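Local coordinates for protein Lys-gingipain catalytic subunit (Porphyromonas gingivalis, PDB 6I9A) that cleaves proteins after lysine as a secreted cysteine peptidase of family C25, probably a virulence factor in periodontal disease, here the catalytic and Ig-like portion bound to an inhibitor, at residues Y290-N296 / T308-D314; W163-V167 / V298-Q302; H6-Y10 / S321-V325; K173-Y179 / Q302-T308. All blocks are in the same frame, centred on the assembly; numbering follows the deposited sequence.

Interaction 1: residues Y290-N296 / T308-D314; sequences YWSVGAN and TSMGSYD. With NA (sodium ion), chain F.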
loop_
_atom_site.group_PDB
_atom_site.type_symbol
_atom_site.label_atom_id
_atom_site.label_comp_id
_atom_site.label_asym_id
_atom_site.label_seq_id
_atom_site.Cartn_x
_atom_site.Cartn_y
_atom_site.Cartn_z
ATOM N N TYR A 290 -4.439 -8.275 -17.198
ATOM C CA TYR A 290 -5.559 -7.391 -16.885
ATOM C C TYR A 290 -5.298 -6.595 -15.620
ATOM O O TYR A 290 -5.630 -5.409 -15.549
ATOM C CB TYR A 290 -6.879 -8.202 -16.680
ATOM C CG TYR A 290 -7.165 -9.180 -17.805
ATOM C CD1 TYR A 290 -7.085 -8.781 -19.135
ATOM C CD2 TYR A 290 -7.574 -10.478 -17.531
ATOM C CE1 TYR A 290 -7.325 -9.681 -20.167
ATOM C CE2 TYR A 290 -7.845 -11.380 -18.553
ATOM C CZ TYR A 290 -7.730 -10.968 -19.868
ATOM O OH TYR A 290 -7.991 -11.875 -20.871
ATOM N N TRP A 291 -4.683 -7.259 -14.623
ATOM C CA TRP A 291 -4.360 -6.601 -13.344
ATOM C C TRP A 291 -3.643 -5.292 -13.566
ATOM O O TRP A 291 -4.022 -4.263 -13.028
ATOM C CB TRP A 291 -3.528 -7.585 -12.526
ATOM C CG TRP A 291 -3.399 -7.332 -11.061
ATOM C CD1 TRP A 291 -4.081 -7.996 -10.086
ATOM C CD2 TRP A 291 -2.444 -6.495 -10.383
ATOM N NE1 TRP A 291 -3.631 -7.623 -8.850
ATOM C CE2 TRP A 291 -2.600 -6.722 -8.997
ATOM C CE3 TRP A 291 -1.447 -5.604 -10.806
ATOM C CZ2 TRP A 291 -1.787 -6.125 -8.034
ATOM C CZ3 TRP A 291 -0.685 -4.947 -9.844
ATOM C CH2 TRP A 291 -0.834 -5.226 -8.476
ATOM N N SER A 292 -2.613 -5.307 -14.427
ATOM C CA SER A 292 -1.838 -4.092 -14.668
ATOM C C SER A 292 -2.450 -3.130 -15.639
ATOM O O SER A 292 -2.398 -1.911 -15.402
ATOM C CB SER A 292 -0.424 -4.399 -15.159
ATOM O OG SER A 292 0.327 -5.089 -14.167
ATOM N N VAL A 293 -3.010 -3.608 -16.776
ATOM C CA VAL A 293 -3.450 -2.750 -17.874
ATOM C C VAL A 293 -4.936 -2.430 -17.868
ATOM O O VAL A 293 -5.350 -1.365 -18.362
ATOM C CB VAL A 293 -3.086 -3.504 -19.177
ATOM C CG1 VAL A 293 -3.776 -2.935 -20.400
ATOM C CG2 VAL A 293 -1.572 -3.511 -19.378
ATOM N N GLY A 294 -5.744 -3.385 -17.380
ATOM C CA GLY A 294 -7.202 -3.315 -17.459
ATOM C C GLY A 294 -7.719 -4.508 -18.240
ATOM O O GLY A 294 -6.989 -5.191 -18.979
ATOM N N ALA A 295 -9.011 -4.788 -18.031
ATOM C CA ALA A 295 -9.673 -5.817 -18.842
ATOM C C ALA A 295 -9.787 -5.368 -20.304
ATOM O O ALA A 295 -9.606 -4.192 -20.642
ATOM C CB ALA A 295 -11.049 -6.120 -18.275
ATOM N N ASN A 296 -10.136 -6.340 -21.163
ATOM C CA ASN A 296 -10.224 -6.125 -22.645
ATOM C C ASN A 296 -8.829 -5.978 -23.274
ATOM O O ASN A 296 -8.736 -5.676 -24.447
ATOM C CB ASN A 296 -11.157 -4.996 -23.100
ATOM C CG ASN A 296 -12.562 -5.473 -23.309
ATOM O OD1 ASN A 296 -12.783 -6.652 -23.688
ATOM N ND2 ASN A 296 -13.533 -4.599 -23.025
ATOM N N THR A 308 -9.384 -0.469 -23.080
ATOM C CA THR A 308 -9.295 -1.324 -21.896
ATOM C C THR A 308 -10.059 -0.661 -20.770
ATOM O O THR A 308 -10.259 0.564 -20.759
ATOM C CB THR A 308 -7.827 -1.603 -21.484
ATOM O OG1 THR A 308 -7.168 -0.361 -21.245
ATOM C CG2 THR A 308 -7.051 -2.419 -22.519
ATOM N N SER A 309 -10.437 -1.459 -19.762
ATOM C CA SER A 309 -10.982 -0.904 -18.542
ATOM C C SER A 309 -9.845 -0.437 -17.633
ATOM O O SER A 309 -8.649 -0.521 -17.993
ATOM C CB SER A 309 -11.885 -1.920 -17.859
ATOM O OG SER A 309 -11.168 -2.992 -17.268
ATOM N N MET A 310 -10.197 0.008 -16.431
ATOM C CA MET A 310 -9.180 0.510 -15.520
ATOM C C MET A 310 -8.361 -0.633 -14.887
ATOM O O MET A 310 -8.897 -1.556 -14.264
ATOM C CB MET A 310 -9.882 1.303 -14.404
ATOM C CG MET A 310 -8.869 2.022 -13.512
ATOM S SD MET A 310 -9.541 2.753 -11.995
ATOM C CE MET A 310 -9.878 1.260 -11.038
ATOM N N GLY A 311 -7.035 -0.555 -15.013
ATOM C CA GLY A 311 -6.159 -1.490 -14.326
ATOM C C GLY A 311 -5.368 -0.784 -13.254
ATOM O O GLY A 311 -5.648 0.376 -12.892
ATOM N N SER A 312 -4.399 -1.507 -12.680
ATOM C CA SER A 312 -3.645 -0.965 -11.549
ATOM C C SER A 312 -2.854 0.292 -11.937
ATOM O O SER A 312 -2.826 1.260 -11.169
ATOM C CB SER A 312 -2.723 -2.018 -10.959
ATOM O OG SER A 312 -1.681 -2.321 -11.874
ATOM N N TYR A 313 -2.225 0.313 -13.109
ATOM C CA TYR A 313 -1.491 1.536 -13.508
ATOM C C TYR A 313 -2.446 2.733 -13.646
ATOM O O TYR A 313 -2.180 3.821 -13.137
ATOM C CB TYR A 313 -0.757 1.345 -14.836
ATOM C CG TYR A 313 0.344 0.305 -14.925
ATOM C CD1 TYR A 313 1.216 0.073 -13.870
ATOM C CD2 TYR A 313 0.568 -0.373 -16.107
ATOM C CE1 TYR A 313 2.293 -0.813 -14.003
ATOM C CE2 TYR A 313 1.651 -1.235 -16.254
ATOM C CZ TYR A 313 2.511 -1.447 -15.204
ATOM O OH TYR A 313 3.574 -2.272 -15.417
ATOM N N ASP A 314 -3.583 2.502 -14.310
ATOM C CA ASP A 314 -4.562 3.570 -14.511
ATOM C C ASP A 314 -5.030 4.120 -13.174
ATOM O O ASP A 314 -5.115 5.352 -12.984
ATOM C CB ASP A 314 -5.799 3.069 -15.270
ATOM C CG ASP A 314 -5.590 2.531 -16.661
ATOM O OD1 ASP A 314 -4.816 3.175 -17.444
ATOM O OD2 ASP A 314 -6.195 1.483 -16.992
HETATM NA NA NA F . -6.708 0.420 -19.019
HETATM O O HOH W 1 -8.290 2.216 -19.519
#

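Interaction 2: residues W163-V167 / V298-Q302; sequences WNSQV and VFGVQ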
loop_
_atom_site.group_PDB
_atom_site.type_symbol
_atom_site.label_atom_id
_atom_site.label_comp_id
_atom_site.label_asym_id
_atom_site.label_seq_id
_atom_site.Cartn_x
_atom_site.Cartn_y
_atom_site.Cartn_z
ATOM N N TRP A 163 5.505 -15.790 -23.594
ATOM C CA TRP A 163 4.700 -14.732 -22.977
ATOM C C TRP A 163 5.413 -13.398 -22.870
ATOM O O TRP A 163 4.726 -12.382 -22.695
ATOM C CB TRP A 163 4.253 -15.170 -21.572
ATOM C CG TRP A 163 3.210 -16.255 -21.557
ATOM C CD1 TRP A 163 3.407 -17.577 -21.270
ATOM C CD2 TRP A 163 1.808 -16.082 -21.765
ATOM N NE1 TRP A 163 2.211 -18.250 -21.341
ATOM C CE2 TRP A 163 1.213 -17.356 -21.649
ATOM C CE3 TRP A 163 1.004 -14.979 -22.113
ATOM C CZ2 TRP A 163 -0.167 -17.564 -21.811
ATOM C CZ3 TRP A 163 -0.374 -15.171 -22.220
ATOM C CH2 TRP A 163 -0.932 -16.463 -22.141
ATOM N N ASN A 164 6.754 -13.348 -22.954
ATOM C CA ASN A 164 7.385 -12.031 -22.857
ATOM C C ASN A 164 6.870 -11.112 -23.969
ATOM O O ASN A 164 6.536 -9.952 -23.713
ATOM C CB ASN A 164 8.918 -12.213 -22.916
ATOM C CG ASN A 164 9.626 -10.918 -23.196
ATOM O OD1 ASN A 164 9.735 -10.476 -24.345
ATOM N ND2 ASN A 164 10.010 -10.199 -22.129
ATOM N N SER A 165 6.774 -11.621 -25.214
ATOM C CA SER A 165 6.317 -10.718 -26.277
ATOM C C SER A 165 4.808 -10.537 -26.268
ATOM O O SER A 165 4.299 -9.477 -26.676
ATOM C CB SER A 165 6.755 -11.261 -27.654
ATOM O OG SER A 165 6.182 -12.539 -27.933
ATOM N N GLN A 166 4.064 -11.566 -25.853
ATOM C CA GLN A 166 2.602 -11.516 -25.939
ATOM C C GLN A 166 1.966 -10.711 -24.840
ATOM O O GLN A 166 0.902 -10.116 -25.072
ATOM C CB GLN A 166 2.024 -12.930 -25.935
ATOM C CG GLN A 166 2.420 -13.682 -27.228
ATOM C CD GLN A 166 1.653 -13.092 -28.387
ATOM O OE1 GLN A 166 0.437 -13.099 -28.382
ATOM N NE2 GLN A 166 2.339 -12.509 -29.315
ATOM N N VAL A 167 2.580 -10.706 -23.642
ATOM C CA VAL A 167 1.964 -10.005 -22.506
ATOM C C VAL A 167 2.966 -9.131 -21.747
ATOM O O VAL A 167 2.612 -8.031 -21.371
ATOM C CB VAL A 167 1.353 -11.044 -21.543
ATOM C CG1 VAL A 167 1.083 -10.463 -20.151
ATOM C CG2 VAL A 167 0.044 -11.591 -22.129
ATOM N N VAL A 298 -5.685 -7.684 -25.024
ATOM C CA VAL A 298 -5.575 -8.833 -25.920
ATOM C C VAL A 298 -4.118 -9.267 -26.026
ATOM O O VAL A 298 -3.207 -8.423 -26.141
ATOM C CB VAL A 298 -6.166 -8.442 -27.295
ATOM C CG1 VAL A 298 -5.893 -9.499 -28.349
ATOM C CG2 VAL A 298 -7.663 -8.176 -27.162
ATOM N N PHE A 299 -3.873 -10.567 -25.946
ATOM C CA PHE A 299 -2.507 -11.076 -26.047
ATOM C C PHE A 299 -1.892 -10.740 -27.395
ATOM O O PHE A 299 -2.531 -10.923 -28.450
ATOM C CB PHE A 299 -2.450 -12.592 -25.846
ATOM C CG PHE A 299 -3.095 -13.113 -24.576
ATOM C CD1 PHE A 299 -3.112 -12.357 -23.418
ATOM C CD2 PHE A 299 -3.705 -14.360 -24.557
ATOM C CE1 PHE A 299 -3.727 -12.836 -22.265
ATOM C CE2 PHE A 299 -4.287 -14.845 -23.387
ATOM C CZ PHE A 299 -4.299 -14.090 -22.251
ATOM N N GLY A 300 -0.677 -10.207 -27.364
ATOM C CA GLY A 300 0.038 -9.947 -28.599
ATOM C C GLY A 300 -0.384 -8.712 -29.347
ATOM O O GLY A 300 0.096 -8.515 -30.476
ATOM N N VAL A 301 -1.239 -7.864 -28.771
ATOM C CA VAL A 301 -1.772 -6.682 -29.411
ATOM C C VAL A 301 -1.627 -5.579 -28.395
ATOM O O VAL A 301 -2.052 -5.741 -27.238
ATOM C CB VAL A 301 -3.223 -6.933 -29.869
ATOM C CG1 VAL A 301 -3.798 -5.705 -30.586
ATOM C CG2 VAL A 301 -3.323 -8.179 -30.779
ATOM N N GLN A 302 -1.018 -4.483 -28.782
ATOM C CA GLN A 302 -0.762 -3.463 -27.808
ATOM C C GLN A 302 -2.075 -2.847 -27.259
ATOM O O GLN A 302 -2.894 -2.379 -28.061
ATOM C CB GLN A 302 0.162 -2.373 -28.387
ATOM C CG GLN A 302 0.584 -1.330 -27.331
ATOM C CD GLN A 302 1.382 -1.934 -26.203
ATOM O OE1 GLN A 302 2.099 -2.928 -26.412
ATOM N NE2 GLN A 302 1.273 -1.397 -24.980
HETATM O O HOH W 2 1.457 -10.692 -31.656
#

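Interaction 3: residues H6-Y10 / S321-V325; sequences HGDLY and SYNTV. With NA (sodium ion), chain E.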
loop_
_atom_site.group_PDB
_atom_site.type_symbol
_atom_site.label_atom_id
_atom_site.label_comp_id
_atom_site.label_asym_id
_atom_site.label_seq_id
_atom_site.Cartn_x
_atom_site.Cartn_y
_atom_site.Cartn_z
ATOM N N HIS A 6 -17.549 -1.966 -6.117
ATOM C CA HIS A 6 -16.487 -2.146 -5.147
ATOM C C HIS A 6 -15.346 -1.224 -5.396
ATOM O O HIS A 6 -14.224 -1.675 -5.705
ATOM C CB HIS A 6 -15.983 -3.595 -5.188
ATOM C CG HIS A 6 -17.001 -4.564 -4.724
ATOM N ND1 HIS A 6 -17.415 -4.603 -3.416
ATOM C CD2 HIS A 6 -17.635 -5.529 -5.413
ATOM C CE1 HIS A 6 -18.313 -5.587 -3.351
ATOM N NE2 HIS A 6 -18.496 -6.139 -4.548
ATOM N N GLY A 7 -15.618 0.056 -5.247
ATOM C CA GLY A 7 -14.566 1.041 -5.464
ATOM C C GLY A 7 -13.587 1.166 -4.311
ATOM O O GLY A 7 -13.624 0.457 -3.298
ATOM N N ASP A 8 -12.687 2.136 -4.484
ATOM C CA ASP A 8 -11.634 2.429 -3.500
ATOM C C ASP A 8 -12.259 2.540 -2.095
ATOM O O ASP A 8 -13.178 3.333 -1.886
ATOM C CB ASP A 8 -11.030 3.784 -3.925
ATOM C CG ASP A 8 -9.857 4.325 -3.126
ATOM O OD1 ASP A 8 -9.363 3.619 -2.204
ATOM O OD2 ASP A 8 -9.424 5.439 -3.414
ATOM N N LEU A 9 -11.711 1.793 -1.153
ATOM C CA LEU A 9 -12.179 1.792 0.245
ATOM C C LEU A 9 -11.729 3.004 1.026
ATOM O O LEU A 9 -12.215 3.216 2.148
ATOM C CB LEU A 9 -11.704 0.517 0.971
ATOM C CG LEU A 9 -12.370 -0.779 0.488
ATOM C CD1 LEU A 9 -11.845 -1.922 1.308
ATOM C CD2 LEU A 9 -13.911 -0.700 0.623
ATOM N N TYR A 10 -10.772 3.796 0.528
ATOM C CA TYR A 10 -10.318 4.944 1.302
ATOM C C TYR A 10 -11.495 5.841 1.655
ATOM O O TYR A 10 -12.361 6.135 0.829
ATOM C CB TYR A 10 -9.265 5.704 0.499
ATOM C CG TYR A 10 -8.697 6.874 1.263
ATOM C CD1 TYR A 10 -7.671 6.690 2.182
ATOM C CD2 TYR A 10 -9.262 8.145 1.149
ATOM C CE1 TYR A 10 -7.137 7.772 2.891
ATOM C CE2 TYR A 10 -8.761 9.231 1.887
ATOM C CZ TYR A 10 -7.708 9.021 2.762
ATOM O OH TYR A 10 -7.210 10.092 3.473
ATOM N N SER A 321 -8.388 9.457 -6.625
ATOM C CA SER A 321 -8.745 8.196 -5.972
ATOM C C SER A 321 -7.621 7.221 -6.250
ATOM O O SER A 321 -6.681 7.490 -7.026
ATOM C CB SER A 321 -10.093 7.669 -6.494
ATOM O OG SER A 321 -10.050 7.359 -7.870
ATOM N N TYR A 322 -7.675 6.074 -5.561
ATOM C CA TYR A 322 -6.694 4.979 -5.672
ATOM C C TYR A 322 -5.280 5.535 -5.461
ATOM O O TYR A 322 -4.378 5.396 -6.282
ATOM C CB TYR A 322 -6.814 4.245 -7.024
ATOM C CG TYR A 322 -8.100 3.480 -7.176
ATOM C CD1 TYR A 322 -8.197 2.170 -6.730
ATOM C CD2 TYR A 322 -9.229 4.070 -7.755
ATOM C CE1 TYR A 322 -9.378 1.473 -6.816
ATOM C CE2 TYR A 322 -10.435 3.347 -7.852
ATOM C CZ TYR A 322 -10.464 2.052 -7.403
ATOM O OH TYR A 322 -11.610 1.265 -7.496
ATOM N N ASN A 323 -5.097 6.150 -4.294
ATOM C CA ASN A 323 -3.848 6.820 -3.934
ATOM C C ASN A 323 -3.050 6.105 -2.863
ATOM O O ASN A 323 -1.988 6.627 -2.501
ATOM C CB ASN A 323 -4.137 8.289 -3.541
ATOM C CG ASN A 323 -4.503 9.064 -4.781
ATOM O OD1 ASN A 323 -3.979 8.768 -5.879
ATOM N ND2 ASN A 323 -5.397 10.039 -4.692
ATOM N N THR A 324 -3.469 4.929 -2.389
ATOM C CA THR A 324 -2.693 4.147 -1.423
ATOM C C THR A 324 -2.045 2.952 -2.099
ATOM O O THR A 324 -2.491 2.494 -3.154
ATOM C CB THR A 324 -3.567 3.713 -0.269
ATOM O OG1 THR A 324 -4.595 2.831 -0.749
ATOM C CG2 THR A 324 -4.099 4.881 0.534
ATOM N N VAL A 325 -1.106 2.352 -1.412
ATOM C CA VAL A 325 -0.508 1.074 -1.858
ATOM C C VAL A 325 -1.608 0.003 -1.950
ATOM O O VAL A 325 -1.743 -0.690 -2.964
ATOM C CB VAL A 325 0.601 0.620 -0.882
ATOM C CG1 VAL A 325 1.027 -0.817 -1.207
ATOM C CG2 VAL A 325 1.816 1.553 -0.970
HETATM NA NA NA E . -4.477 7.394 -7.831
HETATM O O HOH W 3 -6.797 4.383 -1.365
HETATM O O HOH W 4 -7.250 6.871 -2.375
#

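Interaction 4: residues K173-Y179 / Q302-T308; sequences KYGMQYY and QPTFEGT. With NA (sodium ion), chain F.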
loop_
_atom_site.group_PDB
_atom_site.type_symbol
_atom_site.label_atom_id
_atom_site.label_comp_id
_atom_site.label_asym_id
_atom_site.label_seq_id
_atom_site.Cartn_x
_atom_site.Cartn_y
_atom_site.Cartn_z
ATOM N N LYS A 173 4.969 -1.556 -21.758
ATOM C CA LYS A 173 4.804 -0.484 -22.743
ATOM C C LYS A 173 3.573 0.351 -22.452
ATOM O O LYS A 173 3.585 1.568 -22.676
ATOM C CB LYS A 173 4.789 -1.031 -24.166
ATOM C CG LYS A 173 6.154 -1.573 -24.611
ATOM C CD LYS A 173 6.065 -2.228 -26.008
ATOM C CE LYS A 173 7.457 -2.561 -26.529
ATOM N NZ LYS A 173 7.370 -3.155 -27.889
ATOM N N TYR A 174 2.468 -0.259 -22.008
ATOM C CA TYR A 174 1.259 0.504 -21.654
ATOM C C TYR A 174 1.575 1.442 -20.481
ATOM O O TYR A 174 1.276 2.623 -20.531
ATOM C CB TYR A 174 0.144 -0.508 -21.260
ATOM C CG TYR A 174 -1.153 0.152 -20.859
ATOM C CD1 TYR A 174 -2.193 0.324 -21.783
ATOM C CD2 TYR A 174 -1.355 0.594 -19.555
ATOM C CE1 TYR A 174 -3.410 0.876 -21.404
ATOM C CE2 TYR A 174 -2.569 1.173 -19.165
ATOM C CZ TYR A 174 -3.579 1.315 -20.096
ATOM O OH TYR A 174 -4.790 1.854 -19.771
ATOM N N GLY A 175 2.220 0.904 -19.440
ATOM C CA GLY A 175 2.629 1.742 -18.310
ATOM C C GLY A 175 3.472 2.947 -18.726
ATOM O O GLY A 175 3.244 4.082 -18.257
ATOM N N MET A 176 4.448 2.709 -19.566
ATOM C CA MET A 176 5.310 3.790 -20.049
ATOM C C MET A 176 4.607 4.775 -20.965
ATOM O O MET A 176 4.851 5.981 -20.886
ATOM C CB MET A 176 6.556 3.219 -20.769
ATOM C CG MET A 176 7.441 2.411 -19.848
ATOM S SD MET A 176 8.987 1.912 -20.577
ATOM C CE MET A 176 8.451 0.941 -21.868
ATOM N N GLN A 177 3.720 4.295 -21.836
ATOM C CA GLN A 177 3.038 5.181 -22.752
ATOM C C GLN A 177 2.229 6.172 -21.973
ATOM O O GLN A 177 2.218 7.362 -22.298
ATOM C CB GLN A 177 2.118 4.379 -23.691
ATOM C CG GLN A 177 1.256 5.296 -24.529
ATOM C CD GLN A 177 0.516 4.610 -25.616
ATOM O OE1 GLN A 177 0.695 3.414 -25.865
ATOM N NE2 GLN A 177 -0.280 5.388 -26.328
ATOM N N TYR A 178 1.421 5.680 -20.997
ATOM C CA TYR A 178 0.462 6.562 -20.379
ATOM C C TYR A 178 0.940 7.247 -19.116
ATOM O O TYR A 178 0.385 8.326 -18.830
ATOM C CB TYR A 178 -0.822 5.750 -20.090
ATOM C CG TYR A 178 -1.511 5.395 -21.392
ATOM C CD1 TYR A 178 -2.076 6.388 -22.197
ATOM C CD2 TYR A 178 -1.513 4.078 -21.884
ATOM C CE1 TYR A 178 -2.622 6.086 -23.433
ATOM C CE2 TYR A 178 -2.122 3.764 -23.094
ATOM C CZ TYR A 178 -2.664 4.777 -23.867
ATOM O OH TYR A 178 -3.314 4.435 -25.032
ATOM N N TYR A 179 1.865 6.650 -18.346
ATOM C CA TYR A 179 2.120 7.192 -17.003
ATOM C C TYR A 179 3.600 7.336 -16.651
ATOM O O TYR A 179 3.987 8.391 -16.165
ATOM C CB TYR A 179 1.441 6.273 -15.967
ATOM C CG TYR A 179 -0.031 6.090 -16.279
ATOM C CD1 TYR A 179 -0.906 7.176 -16.291
ATOM C CD2 TYR A 179 -0.554 4.830 -16.593
ATOM C CE1 TYR A 179 -2.256 7.020 -16.586
ATOM C CE2 TYR A 179 -1.908 4.663 -16.879
ATOM C CZ TYR A 179 -2.742 5.773 -16.898
ATOM O OH TYR A 179 -4.081 5.649 -17.215
ATOM N N GLN A 302 -1.018 -4.483 -28.782
ATOM C CA GLN A 302 -0.762 -3.463 -27.808
ATOM C C GLN A 302 -2.075 -2.847 -27.259
ATOM O O GLN A 302 -2.894 -2.379 -28.061
ATOM C CB GLN A 302 0.162 -2.373 -28.387
ATOM C CG GLN A 302 0.584 -1.330 -27.331
ATOM C CD GLN A 302 1.382 -1.934 -26.203
ATOM O OE1 GLN A 302 2.099 -2.928 -26.412
ATOM N NE2 GLN A 302 1.273 -1.397 -24.980
ATOM N N PRO A 303 -2.316 -2.849 -25.920
ATOM C CA PRO A 303 -3.557 -2.210 -25.431
ATOM C C PRO A 303 -3.450 -0.705 -25.409
ATOM O O PRO A 303 -2.350 -0.145 -25.251
ATOM C CB PRO A 303 -3.641 -2.726 -23.998
ATOM C CG PRO A 303 -2.202 -3.034 -23.614
ATOM C CD PRO A 303 -1.543 -3.505 -24.846
ATOM N N THR A 304 -4.599 -0.032 -25.565
ATOM C CA THR A 304 -4.672 1.404 -25.382
ATOM C C THR A 304 -5.629 1.730 -24.258
ATOM O O THR A 304 -6.423 0.892 -23.798
ATOM C CB THR A 304 -5.117 2.115 -26.633
ATOM O OG1 THR A 304 -6.448 1.702 -26.939
ATOM C CG2 THR A 304 -4.137 1.860 -27.799
ATOM N N PHE A 305 -5.563 2.988 -23.804
ATOM C CA PHE A 305 -6.398 3.434 -22.714
ATOM C C PHE A 305 -7.892 3.343 -23.078
ATOM O O PHE A 305 -8.720 2.913 -22.252
ATOM C CB PHE A 305 -5.983 4.879 -22.340
ATOM C CG PHE A 305 -6.794 5.410 -21.195
ATOM C CD1 PHE A 305 -6.443 5.118 -19.895
ATOM C CD2 PHE A 305 -7.947 6.165 -21.423
ATOM C CE1 PHE A 305 -7.204 5.602 -18.816
ATOM C CE2 PHE A 305 -8.715 6.660 -20.356
ATOM C CZ PHE A 305 -8.346 6.358 -19.056
ATOM N N GLU A 306 -8.234 3.691 -24.327
ATOM C CA GLU A 306 -9.632 3.671 -24.792
ATOM C C GLU A 306 -10.179 2.310 -24.981
ATOM O O GLU A 306 -11.397 2.139 -24.971
ATOM C CB GLU A 306 -9.784 4.396 -26.155
ATOM C CG GLU A 306 -9.663 5.902 -26.121
ATOM C CD GLU A 306 -8.315 6.390 -25.644
ATOM O OE1 GLU A 306 -7.261 5.831 -26.048
ATOM O OE2 GLU A 306 -8.327 7.297 -24.784
ATOM N N GLY A 307 -9.330 1.329 -25.186
ATOM C CA GLY A 307 -9.812 -0.017 -25.462
ATOM C C GLY A 307 -9.737 -0.969 -24.291
ATOM O O GLY A 307 -10.009 -2.152 -24.493
ATOM N N THR A 308 -9.384 -0.469 -23.080
ATOM C CA THR A 308 -9.295 -1.324 -21.896
ATOM C C THR A 308 -10.059 -0.661 -20.770
ATOM O O THR A 308 -10.259 0.564 -20.759
ATOM C CB THR A 308 -7.827 -1.603 -21.484
ATOM O OG1 THR A 308 -7.168 -0.361 -21.245
ATOM C CG2 THR A 308 -7.051 -2.419 -22.519
HETATM NA NA NA F . -6.708 0.420 -19.019
HETATM O O HOH W 5 -0.058 1.077 -24.615
HETATM O O HOH W 1 -8.290 2.216 -19.519
#

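Interaction 1: residues Y290-N296 / T308-D314
Thr308 packs against Val293 and Ala295, and a chi1 of 58° swings its OG1 to within 2.4 Å of the sodium ion; the hydroxyl proton goes to Thr304. Ser309 engages Ala295 twice: its N donates to Ala295 O at 3.0 Å, and its OG, which also meets Tyr3, accepts from Ala295 N at 2.9 Å. Its carbonyl joins the sodium, while the CA of Gly294, the residue with positive phi just past the helix end, comes within 3.2 Å of Ser309 O in a CA-H...O contact. Gly311 is the N-cap of helix 312-317, and the backbones of Gly294 and Gly311 pass with their CA atoms 3.8 Å apart. Gly311 N donates to Asp314 OD2, on the anti side of that oxygen, within the first turn of the helix; the same oxygen binds the sodium, while OD1 bonds Tyr179 OH. Ser312 N then reaches Trp291 O at 2.8 Å in the carbonyl plane, and Tyr313 N reaches Ser292 O at 3.2 Å. The Tyr313 ring lays one face over Ser292 CB. Val293 O, a water and Tyr174 OH complete six sodium ligands. Thus the C-terminal end of helix 285-293 abuts the start of helix 312-317, with helix 325-342 against Ala295 and Ser309, helix 163-178 against Ser292 and Tyr313, and strand 242-247 against Trp291.

Interaction 2: residues W163-V167 / V298-Q302
Trp163 drives the edge of its six-membered ring into the face of Phe299, a T-shaped pair with centroids 5.1 Å apart and planes at 85°. Trp163 CZ3 stands over the centre of the phenyl ring and Trp163 CH2 approaches Phe299 CE2 at 3.9 Å. With its CG anti to the carbonyl carbon (chi1 -54°), Phe299 also lies alongside Val167, and Val167 CG2 touches Phe299 CD1 at 3.5 Å. Next to them Gly300 N donates to Gln166 O at 2.8 Å, on an in-plane lone pair. The Gln166 chain bends at chi2 (-71°), laying its amide OE1 3.2 Å from Gly300 CA, and a water bridges Gln166 NE2 and Gly300 O. Phe299 and Gly300 are central in a type II turn, which presents both ring and N-H. Trp163 also stacks on Trp285 and touches the inhibitor, so it belongs to the pocket wall, backed by Phe299. The contact fastens the loop after helix 285-293 to the start of helix 163-178, with Trp285 and Tyr289 packing on Val167.

Interaction 3: residues H6-Y10 / S321-V325
Asp8 and Tyr322 form the tight heart of this contact. The CB of Asp8 rests over the centre of the Tyr322 ring, 3.9 Å from its centroid and 10° off the normal, while Tyr322 N donates to Asp8 OD2 at 2.8 Å, arriving from above the carboxylate plane. Extending CG anti to the backbone N (chi1 -177°) carries the carboxylate past the ring to this N-H. The other oxygen, Asp8 OD1, accepts from Tyr10 N at 3.1 Å and from Tyr117 OH, so both ends are fixed. Toward Asn323 and Thr324 the contact is looser and waters replace direct bonds: one links OD1 to Thr324 OG1, another OD2 to Asn323 N, and Tyr10 CD1 only brushes Thr324 CG2 at 4.3 Å. Through OD1 and Tyr10 N, Asp8 forms an Asx turn, and through OD2 it holds a sodium-binding loop: Ser321 O, Tyr322 O and Asn323 OD1 (its side chain also bonding Glu319) share the ion with the carbonyls of Ala315, Thr316 and Leu318, just before Thr324 N-caps helix 325-342.

Interaction 4: residues K173-Y179 / Q302-T308
Tyr178 OH accepts the N-H of Phe305 at 2.9 Å with a nearly straight 163° angle, the direct hydrogen bond between helix and loop. A second polar link runs through a water that donates to Gln177 OE1 and to Pro303 O and accepts from Gln302 NE2, a group that also bonds Pro170 O. Metal coordination adds a third: Tyr174 OH lies 2.5 Å from the sodium, its ring carried across by a CG anti to the backbone N (chi1 179°). Helix 163-178 is the connection of a beta-alpha-beta crossover between the parallel strands 152-157 and 188-192, and the loop it meets makes a type I turn from Phe305 to Thr308; just before it, Thr304 O receives Gly307 N and Thr308 OG1 from opposite faces of its plane. Among the apolar contacts, Phe305 CB lies over one face of the Tyr178 ring, with Gln177 CG on the opposite face, and Tyr174 CD1 meets Pro303 CG at 3.8 Å. In van der Waals contact, Phe305 CE1 lies 3.5 Å from Tyr179 OH, the hydroxyl held by Asp314.

In the fold
From the N terminus, residues 6-10 meet 321-325 in interaction 3, which closes a loop of 310 residues with the other three contacts nested inside it. Helix 163-178 comes next and is used twice, its start in interaction 2 and its end in interaction 4, both reaching the loop that leaves helix 285-293; these two cross and share Gln302. Interaction 1 closes a short loop of 11 residues, 297-307, and crosses both. It shares Thr308, a water and the sodium ion with interaction 4, and Asp314 lies beside Tyr174 and Tyr179. Met310 packs on Tyr322, joining interactions 1 and 3; the latter ties the N-terminal segment to the loop before helix 325-342.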